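Local structure of protein disulfide-isomerase A4 (Rattus norvegicus, 3EC3) at residues V159-K164 against F214-L219; P134-Y139 against Y169-A174; K164-Y169 against F222-K227. The protein catalyses the rearrangement of disulfide bonds in proteins, this fragment comprising its two noncatalytic thioredoxin-like domains. The protein carries 1 engineered substitution. All coordinates share one frame; numbering follows the deposited sequence.

Contact 1. Residues V159-K164 against F214-L219; sequences VLEVAK and FDSDAL
Two helices that pack on the same face of the central sheet of a thioredoxin-like domain meet here: Val159 and Val162, near the end of helix 149-163, face Ser216 and Leu219 in the first turn of helix 216-227. Val162 does most of the touching. Its CG1 stands anti to the backbone N (chi1 -177°), which leaves CG2 to reach across; this methyl comes within 3.2 Å of Ser216 O, a snug contact with the backbone of the second helix. The same CG2 lies 3.8 Å from Leu219 CD2. One turn earlier, Val159 offers CG1 to that leucine methyl at 4.2 Å, while Leu219 CD2 also comes 4.0 Å from Val159 CA, so one branch of Leu219 settles against both valines. Branched aliphatic residues suit this buried seam because they fill it without bringing polar atoms that would need partners. Towards the partly exposed side the character changes. Ser216 OG sits 3.6 Å from Glu161 CB and hydrogen-bonds to Lys158 O of helix 149-163, so a small hydroxyl both fits the close approach and links the helices. Glu161 turns its carboxylate away, its OE2 bonding to Tyr88 OH. Asp215 is the N-cap of helix 216-227: its OD1 accepts from Ala218 N at 2.9 Å, nearly straight with 162° at the hydrogen, which ties up an amide of the first turn. Beneath the pair, Val138 of strand 135-140 packs against both Val159 and Leu219, a layering of two helices on one sheet face characteristic of the thioredoxin fold.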
loop_
_atom_site.group_PDB
_atom_site.type_symbol
_atom_site.label_atom_id
_atom_site.label_comp_id
_atom_site.label_asym_id
_atom_site.label_seq_id
_atom_site.Cartn_x
_atom_site.Cartn_y
_atom_site.Cartn_z
ATOM N N VAL A 159 12.615 3.927 -5.724
ATOM C CA VAL A 159 11.267 3.846 -6.295
ATOM C C VAL A 159 10.362 4.978 -5.779
ATOM O O VAL A 159 9.644 5.630 -6.555
ATOM C CB VAL A 159 10.617 2.460 -6.045
ATOM C CG1 VAL A 159 9.263 2.347 -6.858
ATOM C CG2 VAL A 159 11.600 1.358 -6.455
ATOM N N LEU A 160 10.437 5.251 -4.482
ATOM C CA LEU A 160 9.624 6.310 -3.871
ATOM C C LEU A 160 9.901 7.696 -4.476
ATOM O O LEU A 160 8.984 8.531 -4.691
ATOM C CB LEU A 160 9.963 6.361 -2.388
ATOM C CG LEU A 160 9.251 5.355 -1.457
ATOM C CD1 LEU A 160 10.007 5.258 -0.125
ATOM C CD2 LEU A 160 7.802 5.826 -1.225
ATOM N N GLU A 161 11.167 7.929 -4.770
ATOM C CA GLU A 161 11.559 9.156 -5.503
ATOM C C GLU A 161 10.825 9.389 -6.835
ATOM O O GLU A 161 10.560 10.543 -7.187
ATOM C CB GLU A 161 13.076 9.225 -5.664
ATOM C CG GLU A 161 13.790 9.339 -4.318
ATOM C CD GLU A 161 13.486 10.656 -3.597
ATOM O OE1 GLU A 161 13.541 11.730 -4.233
ATOM O OE2 GLU A 161 13.209 10.640 -2.395
ATOM N N VAL A 162 10.502 8.322 -7.566
ATOM C CA VAL A 162 9.761 8.455 -8.810
ATOM C C VAL A 162 8.265 8.446 -8.530
ATOM O O VAL A 162 7.490 9.269 -9.057
ATOM C CB VAL A 162 10.165 7.327 -9.816
ATOM C CG1 VAL A 162 9.456 7.497 -11.168
ATOM C CG2 VAL A 162 11.711 7.362 -10.077
ATOM N N ALA A 163 7.840 7.493 -7.701
ATOM C CA ALA A 163 6.429 7.362 -7.354
ATOM C C ALA A 163 5.780 8.675 -6.962
ATOM O O ALA A 163 4.634 8.943 -7.351
ATOM C CB ALA A 163 6.252 6.263 -6.220
ATOM N N LYS A 164 6.470 9.513 -6.188
ATOM C CA LYS A 164 5.828 10.739 -5.668
ATOM C C LYS A 164 5.511 11.718 -6.782
ATOM O O LYS A 164 4.694 12.617 -6.593
ATOM C CB LYS A 164 6.725 11.447 -4.666
ATOM C CG LYS A 164 7.993 11.970 -5.274
ATOM C CD LYS A 164 8.493 13.156 -4.458
ATOM C CE LYS A 164 10.004 13.325 -4.650
ATOM N NZ LYS A 164 10.316 13.408 -6.088
ATOM N N PHE A 214 20.340 0.397 -12.194
ATOM C CA PHE A 214 19.081 0.932 -11.732
ATOM C C PHE A 214 19.287 2.128 -10.823
ATOM O O PHE A 214 20.023 2.076 -9.828
ATOM C CB PHE A 214 18.280 -0.148 -10.999
ATOM C CG PHE A 214 16.857 0.210 -10.798
ATOM C CD1 PHE A 214 16.437 0.820 -9.621
ATOM C CD2 PHE A 214 15.928 -0.057 -11.787
ATOM C CE1 PHE A 214 15.112 1.159 -9.439
ATOM C CE2 PHE A 214 14.585 0.279 -11.611
ATOM C CZ PHE A 214 14.183 0.890 -10.446
ATOM N N ASP A 215 18.642 3.219 -11.193
ATOM C CA ASP A 215 18.530 4.372 -10.315
ATOM C C ASP A 215 17.198 5.050 -10.617
ATOM O O ASP A 215 16.488 4.639 -11.564
ATOM C CB ASP A 215 19.746 5.330 -10.429
ATOM C CG ASP A 215 19.966 5.906 -11.844
ATOM O OD1 ASP A 215 19.060 5.932 -12.718
ATOM O OD2 ASP A 215 21.091 6.373 -12.075
ATOM N N SER A 216 16.859 6.055 -9.808
ATOM C CA SER A 216 15.624 6.823 -9.998
ATOM C C SER A 216 15.450 7.447 -11.379
ATOM O O SER A 216 14.366 7.388 -11.947
ATOM C CB SER A 216 15.482 7.874 -8.908
ATOM O OG SER A 216 15.212 7.163 -7.708
ATOM N N ASP A 217 16.527 8.031 -11.895
ATOM C CA ASP A 217 16.549 8.616 -13.247
ATOM C C ASP A 217 16.110 7.648 -14.337
ATOM O O ASP A 217 15.238 7.975 -15.159
ATOM C CB ASP A 217 17.942 9.144 -13.567
ATOM C CG ASP A 217 18.283 10.386 -12.776
ATOM O OD1 ASP A 217 17.347 11.091 -12.339
ATOM O OD2 ASP A 217 19.488 10.656 -12.581
ATOM N N ALA A 218 16.705 6.459 -14.325
ATOM C CA ALA A 218 16.401 5.433 -15.296
ATOM C C ALA A 218 14.940 5.008 -15.155
ATOM O O ALA A 218 14.200 4.924 -16.157
ATOM C CB ALA A 218 17.332 4.263 -15.108
ATOM N N LEU A 219 14.502 4.776 -13.908
ATOM C CA LEU A 219 13.101 4.510 -13.673
ATOM C C LEU A 219 12.212 5.678 -14.112
ATOM O O LEU A 219 11.186 5.454 -14.739
ATOM C CB LEU A 219 12.833 4.136 -12.196
ATOM C CG LEU A 219 11.362 3.784 -11.878
ATOM C CD1 LEU A 219 10.950 2.516 -12.623
ATOM C CD2 LEU A 219 11.152 3.635 -10.328
#

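Contact 2. Residues P134-Y139 against Y169-A174; sequences PLVVVY and YTFAIA
Residues Leu135-Tyr139 and Thr170-Ala174 run side by side as parallel strands, their directions 24° apart, in unbroken register from Leu135 beside Thr170 to Tyr139 beside Ala174. Five backbone hydrogen bonds join them, from Thr170 N to Pro134 O at 3.2 Å through to Ala174 N to Val138 O at 2.8 Å. The straightest is Val136 N to Thr170 O, with 175° at the hydrogen. At the starting end a water bridges the two segments, donating to Pro134 O and lying 2.6 Å from Thr170 OG1, so this carbonyl serves both an amide and the water. Proline suits the strand's entry, where no amide hydrogen is asked of it; a cis peptide bond precedes it, and its CG lies 3.7 Å from Tyr169 CD1.

Val136, Val138, Phe171 and Ile173 line one sheet face. Phe171 lies alongside Val136, which covers one ring face: Val136 CB is 4.0 Å from the ring centroid, a CH-pi contact set towards the rim. With CG1 anti to the backbone N (chi1 179°), Val136 lays that methyl 3.7 Å from Phe171 CD2. Helices 149-163 and 216-227 cover this face. Leu135, Val137, Tyr139, Thr170, Ala172 and Ala174 occupy the other face. There the small Ala174 suits its place between bulkier neighbours: its CB meets Val137 CG1 tightly at 3.4 Å and Tyr139 CD2 at 3.8 Å. Tyr139 OH hydrogen-bonds to Glu182 OE2, beyond the two strands. Beta-branched residues suit the extended backbone of such central strands, here the two parallel strands of a beta-alpha-beta unit, joined through helix 149-163, in a thioredoxin-like sheet.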
loop_
_atom_site.group_PDB
_atom_site.type_symbol
_atom_site.label_atom_id
_atom_site.label_comp_id
_atom_site.label_asym_id
_atom_site.label_seq_id
_atom_site.Cartn_x
_atom_site.Cartn_y
_atom_site.Cartn_z
ATOM N N PRO A 134 -2.690 2.119 -14.669
ATOM C CA PRO A 134 -1.365 1.467 -14.801
ATOM C C PRO A 134 -0.609 1.190 -13.475
ATOM O O PRO A 134 -0.717 1.959 -12.520
ATOM C CB PRO A 134 -0.556 2.454 -15.654
ATOM C CG PRO A 134 -1.588 3.320 -16.347
ATOM C CD PRO A 134 -2.703 3.446 -15.301
ATOM N N LEU A 135 0.171 0.118 -13.458
ATOM C CA LEU A 135 0.934 -0.294 -12.279
ATOM C C LEU A 135 2.409 -0.410 -12.665
ATOM O O LEU A 135 2.765 -1.138 -13.621
ATOM C CB LEU A 135 0.418 -1.632 -11.756
ATOM C CG LEU A 135 1.298 -2.362 -10.734
ATOM C CD1 LEU A 135 1.369 -1.608 -9.394
ATOM C CD2 LEU A 135 0.723 -3.771 -10.538
ATOM N N VAL A 136 3.260 0.314 -11.941
ATOM C CA VAL A 136 4.703 0.268 -12.185
ATOM C C VAL A 136 5.263 -0.728 -11.167
ATOM O O VAL A 136 5.071 -0.533 -9.991
ATOM C CB VAL A 136 5.359 1.664 -12.031
ATOM C CG1 VAL A 136 6.915 1.589 -12.272
ATOM C CG2 VAL A 136 4.709 2.686 -12.977
ATOM N N VAL A 137 5.904 -1.812 -11.616
ATOM C CA VAL A 137 6.491 -2.808 -10.711
ATOM C C VAL A 137 8.010 -2.822 -10.765
ATOM O O VAL A 137 8.578 -2.886 -11.849
ATOM C CB VAL A 137 6.002 -4.235 -11.033
ATOM C CG1 VAL A 137 6.548 -5.232 -9.924
ATOM C CG2 VAL A 137 4.450 -4.275 -11.090
ATOM N N VAL A 138 8.664 -2.770 -9.598
ATOM C CA VAL A 138 10.119 -2.858 -9.509
ATOM C C VAL A 138 10.502 -4.186 -8.826
ATOM O O VAL A 138 10.141 -4.449 -7.667
ATOM C CB VAL A 138 10.750 -1.613 -8.818
ATOM C CG1 VAL A 138 12.264 -1.774 -8.618
ATOM C CG2 VAL A 138 10.444 -0.325 -9.635
ATOM N N TYR A 139 11.235 -5.021 -9.570
ATOM C CA TYR A 139 11.561 -6.373 -9.129
ATOM C C TYR A 139 12.991 -6.492 -8.585
ATOM O O TYR A 139 13.958 -6.074 -9.235
ATOM C CB TYR A 139 11.449 -7.353 -10.304
ATOM C CG TYR A 139 10.104 -7.405 -10.996
ATOM C CD1 TYR A 139 9.846 -6.610 -12.103
ATOM C CD2 TYR A 139 9.109 -8.281 -10.572
ATOM C CE1 TYR A 139 8.617 -6.666 -12.771
ATOM C CE2 TYR A 139 7.858 -8.334 -11.236
ATOM C CZ TYR A 139 7.635 -7.516 -12.328
ATOM O OH TYR A 139 6.431 -7.541 -13.005
ATOM N N TYR A 169 -0.137 6.926 -11.391
ATOM C CA TYR A 169 0.168 5.494 -11.501
ATOM C C TYR A 169 0.402 4.916 -10.101
ATOM O O TYR A 169 0.816 5.645 -9.204
ATOM C CB TYR A 169 1.443 5.274 -12.340
ATOM C CG TYR A 169 1.393 5.977 -13.687
ATOM C CD1 TYR A 169 0.209 5.994 -14.442
ATOM C CD2 TYR A 169 2.527 6.613 -14.207
ATOM C CE1 TYR A 169 0.138 6.638 -15.704
ATOM C CE2 TYR A 169 2.474 7.258 -15.471
ATOM C CZ TYR A 169 1.293 7.267 -16.200
ATOM O OH TYR A 169 1.262 7.908 -17.420
ATOM N N THR A 170 0.135 3.624 -9.950
ATOM C CA THR A 170 0.441 2.869 -8.700
ATOM C C THR A 170 1.848 2.261 -8.876
ATOM O O THR A 170 2.182 1.805 -9.969
ATOM C CB THR A 170 -0.589 1.772 -8.491
ATOM O OG1 THR A 170 -1.924 2.344 -8.567
ATOM C CG2 THR A 170 -0.372 1.048 -7.151
ATOM N N PHE A 171 2.693 2.335 -7.839
ATOM C CA PHE A 171 4.063 1.776 -7.897
ATOM C C PHE A 171 4.139 0.734 -6.795
ATOM O O PHE A 171 3.502 0.891 -5.723
ATOM C CB PHE A 171 5.104 2.837 -7.604
ATOM C CG PHE A 171 5.307 3.886 -8.705
ATOM C CD1 PHE A 171 4.349 4.835 -9.002
ATOM C CD2 PHE A 171 6.520 3.936 -9.397
ATOM C CE1 PHE A 171 4.570 5.810 -9.992
ATOM C CE2 PHE A 171 6.755 4.908 -10.401
ATOM C CZ PHE A 171 5.778 5.839 -10.698
ATOM N N ALA A 172 4.880 -0.338 -7.052
ATOM C CA ALA A 172 5.083 -1.372 -6.030
ATOM C C ALA A 172 6.444 -1.999 -6.239
ATOM O O ALA A 172 6.957 -2.033 -7.392
ATOM C CB ALA A 172 3.992 -2.439 -6.131
ATOM N N ILE A 173 7.038 -2.512 -5.164
ATOM C CA ILE A 173 8.220 -3.359 -5.336
ATOM C C ILE A 173 7.704 -4.810 -5.292
ATOM O O ILE A 173 6.652 -5.094 -4.688
ATOM C CB ILE A 173 9.275 -3.101 -4.216
ATOM C CG1 ILE A 173 8.701 -3.508 -2.851
ATOM C CG2 ILE A 173 9.825 -1.618 -4.307
ATOM C CD1 ILE A 173 9.763 -3.495 -1.724
ATOM N N ALA A 174 8.421 -5.722 -5.936
ATOM C CA ALA A 174 7.986 -7.111 -6.039
ATOM C C ALA A 174 9.221 -8.004 -5.942
ATOM O O ALA A 174 10.299 -7.642 -6.437
ATOM C CB ALA A 174 7.249 -7.364 -7.359
HETATM O O HOH W 1 -2.889 2.658 -10.978
#

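Contact 3. Residues K164-Y169 against F222-K227; sequences KDFPEY and FVMAFK
The ring of Phe166, at the start of a type I beta turn that leads into a strand of this thioredoxin-like domain, carries Val223 CG1 over the centre of one face, a CH-pi contact 3.6 Å from the ring centroid, with Lys227 CE at its edge. Also at the ring's edge, the selenium of Met224, a selenomethionine, makes a Met-aromatic contact 5.2 Å from the centroid. Tyr169 is sandwiched: Glu168 CG lies over one face, and the edge of Phe226 points at the opposite one in a T-shaped pair, planes at 76°, while Val223 CG1 touches its rim. The turn, from Phe166 to Tyr169, is thereby pinned to helix 216-227. Flat aromatics suit the place, covering the helix broadly from a short loop. Replacing Tyr169 with an alanine would probably leave the edge of Phe226 facing a gap and deprive the Lys227 ammonium of its phenol partner. Lys227 reaches the more solvent-exposed side because its chain starts fully extended (chi1 180°) and bends only near its end. Its NZ then donates twice, to Tyr169 OH at 3.0 Å and, in a salt bridge, to Glu168 OE2 at 2.7 Å, approaching that oxygen on its anti side, 24° out of the carboxylate plane.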
loop_
_atom_site.group_PDB
_atom_site.type_symbol
_atom_site.label_atom_id
_atom_site.label_comp_id
_atom_site.label_asym_id
_atom_site.label_seq_id
_atom_site.Cartn_x
_atom_site.Cartn_y
_atom_site.Cartn_z
ATOM N N LYS A 164 6.470 9.513 -6.188
ATOM C CA LYS A 164 5.828 10.739 -5.668
ATOM C C LYS A 164 5.511 11.718 -6.782
ATOM O O LYS A 164 4.694 12.617 -6.593
ATOM C CB LYS A 164 6.725 11.447 -4.666
ATOM C CG LYS A 164 7.993 11.970 -5.274
ATOM C CD LYS A 164 8.493 13.156 -4.458
ATOM C CE LYS A 164 10.004 13.325 -4.650
ATOM N NZ LYS A 164 10.316 13.408 -6.088
ATOM N N ASP A 165 6.173 11.541 -7.918
ATOM C CA ASP A 165 6.007 12.447 -9.075
ATOM C C ASP A 165 4.935 12.008 -10.057
ATOM O O ASP A 165 4.510 12.806 -10.946
ATOM C CB ASP A 165 7.336 12.590 -9.800
ATOM C CG ASP A 165 8.290 13.492 -9.062
ATOM O OD1 ASP A 165 7.822 14.287 -8.221
ATOM O OD2 ASP A 165 9.509 13.406 -9.321
ATOM N N PHE A 166 4.471 10.764 -9.893
ATOM C CA PHE A 166 3.460 10.180 -10.772
ATOM C C PHE A 166 2.286 9.617 -9.982
ATOM O O PHE A 166 2.051 8.394 -10.001
ATOM C CB PHE A 166 4.067 9.105 -11.669
ATOM C CG PHE A 166 5.137 9.646 -12.622
ATOM C CD1 PHE A 166 6.486 9.678 -12.245
ATOM C CD2 PHE A 166 4.781 10.104 -13.881
ATOM C CE1 PHE A 166 7.469 10.196 -13.127
ATOM C CE2 PHE A 166 5.752 10.609 -14.787
ATOM C CZ PHE A 166 7.096 10.656 -14.400
ATOM N N PRO A 167 1.559 10.494 -9.278
ATOM C CA PRO A 167 0.472 9.969 -8.468
ATOM C C PRO A 167 -0.600 9.274 -9.294
ATOM O O PRO A 167 -1.442 8.565 -8.745
ATOM C CB PRO A 167 -0.080 11.225 -7.790
ATOM C CG PRO A 167 0.282 12.375 -8.748
ATOM C CD PRO A 167 1.667 11.970 -9.155
ATOM N N GLU A 168 -0.594 9.513 -10.605
ATOM C CA GLU A 168 -1.578 8.925 -11.506
ATOM C C GLU A 168 -1.327 7.426 -11.782
ATOM O O GLU A 168 -2.217 6.722 -12.328
ATOM C CB GLU A 168 -1.579 9.691 -12.828
ATOM C CG GLU A 168 -0.255 9.565 -13.600
ATOM C CD GLU A 168 0.721 10.714 -13.321
ATOM O OE1 GLU A 168 0.627 11.353 -12.243
ATOM O OE2 GLU A 168 1.560 11.004 -14.198
ATOM N N TYR A 169 -0.137 6.926 -11.391
ATOM C CA TYR A 169 0.168 5.494 -11.501
ATOM C C TYR A 169 0.402 4.916 -10.101
ATOM O O TYR A 169 0.816 5.645 -9.204
ATOM C CB TYR A 169 1.443 5.274 -12.340
ATOM C CG TYR A 169 1.393 5.977 -13.687
ATOM C CD1 TYR A 169 0.209 5.994 -14.442
ATOM C CD2 TYR A 169 2.527 6.613 -14.207
ATOM C CE1 TYR A 169 0.138 6.638 -15.704
ATOM C CE2 TYR A 169 2.474 7.258 -15.471
ATOM C CZ TYR A 169 1.293 7.267 -16.200
ATOM O OH TYR A 169 1.262 7.908 -17.420
ATOM N N PHE A 222 11.768 5.620 -18.011
ATOM C CA PHE A 222 10.917 4.495 -18.401
ATOM C C PHE A 222 9.424 4.818 -18.239
ATOM O O PHE A 222 8.633 4.609 -19.170
ATOM C CB PHE A 222 11.340 3.270 -17.567
ATOM C CG PHE A 222 10.486 2.035 -17.748
ATOM C CD1 PHE A 222 9.906 1.422 -16.624
ATOM C CD2 PHE A 222 10.318 1.442 -18.999
ATOM C CE1 PHE A 222 9.141 0.260 -16.746
ATOM C CE2 PHE A 222 9.552 0.282 -19.143
ATOM C CZ PHE A 222 8.959 -0.313 -18.016
ATOM N N VAL A 223 9.051 5.334 -17.062
ATOM C CA VAL A 223 7.678 5.805 -16.799
ATOM C C VAL A 223 7.271 6.985 -17.723
ATOM O O VAL A 223 6.138 7.022 -18.235
ATOM C CB VAL A 223 7.492 6.171 -15.292
ATOM C CG1 VAL A 223 6.143 6.833 -15.028
ATOM C CG2 VAL A 223 7.693 4.897 -14.399
HETATM N N MSE A 224 8.172 7.941 -17.917
HETATM C CA MSE A 224 7.915 9.066 -18.819
HETATM C C MSE A 224 7.693 8.559 -20.250
HETATM O O MSE A 224 6.756 9.002 -20.944
HETATM C CB MSE A 224 9.056 10.092 -18.786
HETATM C CG MSE A 224 8.875 11.212 -17.763
HETATM SE SE MSE A 224 7.247 12.273 -18.149
HETATM C CE MSE A 224 7.264 13.590 -16.667
ATOM N N ALA A 225 8.532 7.619 -20.681
ATOM C CA ALA A 225 8.428 7.091 -22.053
ATOM C C ALA A 225 7.097 6.349 -22.211
ATOM O O ALA A 225 6.422 6.464 -23.262
ATOM C CB ALA A 225 9.608 6.206 -22.390
ATOM N N PHE A 226 6.704 5.641 -21.149
ATOM C CA PHE A 226 5.396 4.997 -21.077
ATOM C C PHE A 226 4.256 6.002 -21.241
ATOM O O PHE A 226 3.357 5.789 -22.046
ATOM C CB PHE A 226 5.196 4.238 -19.762
ATOM C CG PHE A 226 3.748 3.808 -19.531
ATOM C CD1 PHE A 226 2.917 4.525 -18.666
ATOM C CD2 PHE A 226 3.221 2.706 -20.208
ATOM C CE1 PHE A 226 1.600 4.132 -18.464
ATOM C CE2 PHE A 226 1.891 2.309 -20.030
ATOM C CZ PHE A 226 1.078 3.014 -19.162
ATOM N N LYS A 227 4.313 7.080 -20.459
ATOM C CA LYS A 227 3.295 8.128 -20.423
ATOM C C LYS A 227 3.101 8.730 -21.795
ATOM O O LYS A 227 1.964 9.006 -22.228
ATOM C CB LYS A 227 3.759 9.239 -19.485
ATOM C CG LYS A 227 2.800 10.417 -19.341
ATOM C CD LYS A 227 3.417 11.404 -18.358
ATOM C CE LYS A 227 2.505 11.767 -17.196
ATOM N NZ LYS A 227 1.408 10.801 -16.841
#

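In the fold
All three contacts belong to the second thioredoxin-like domain of the fragment, their centres about 10 to 11 Å apart. Along the chain the segments come as 134-139, 159-164, 164-169, 169-174, 214-219 and 222-227, so every pair of contacts interleaves. Contact 2 forms the sheet floor; contacts 1 and 3 lie on one of its faces, at successive turns of helix 216-227. Helix 149-163, its following loop and strand 170-175 are consecutive, with Lys164 and Tyr169 at the joints. Phe171 links the layers: Ala163 CB packs 3.6 Å from its CG, and Val223 also touches its ring. Helix 216-227, the last of the fragment, is thus held at both its first turn and its last turns to the beta-alpha-beta unit of this noncatalytic domain.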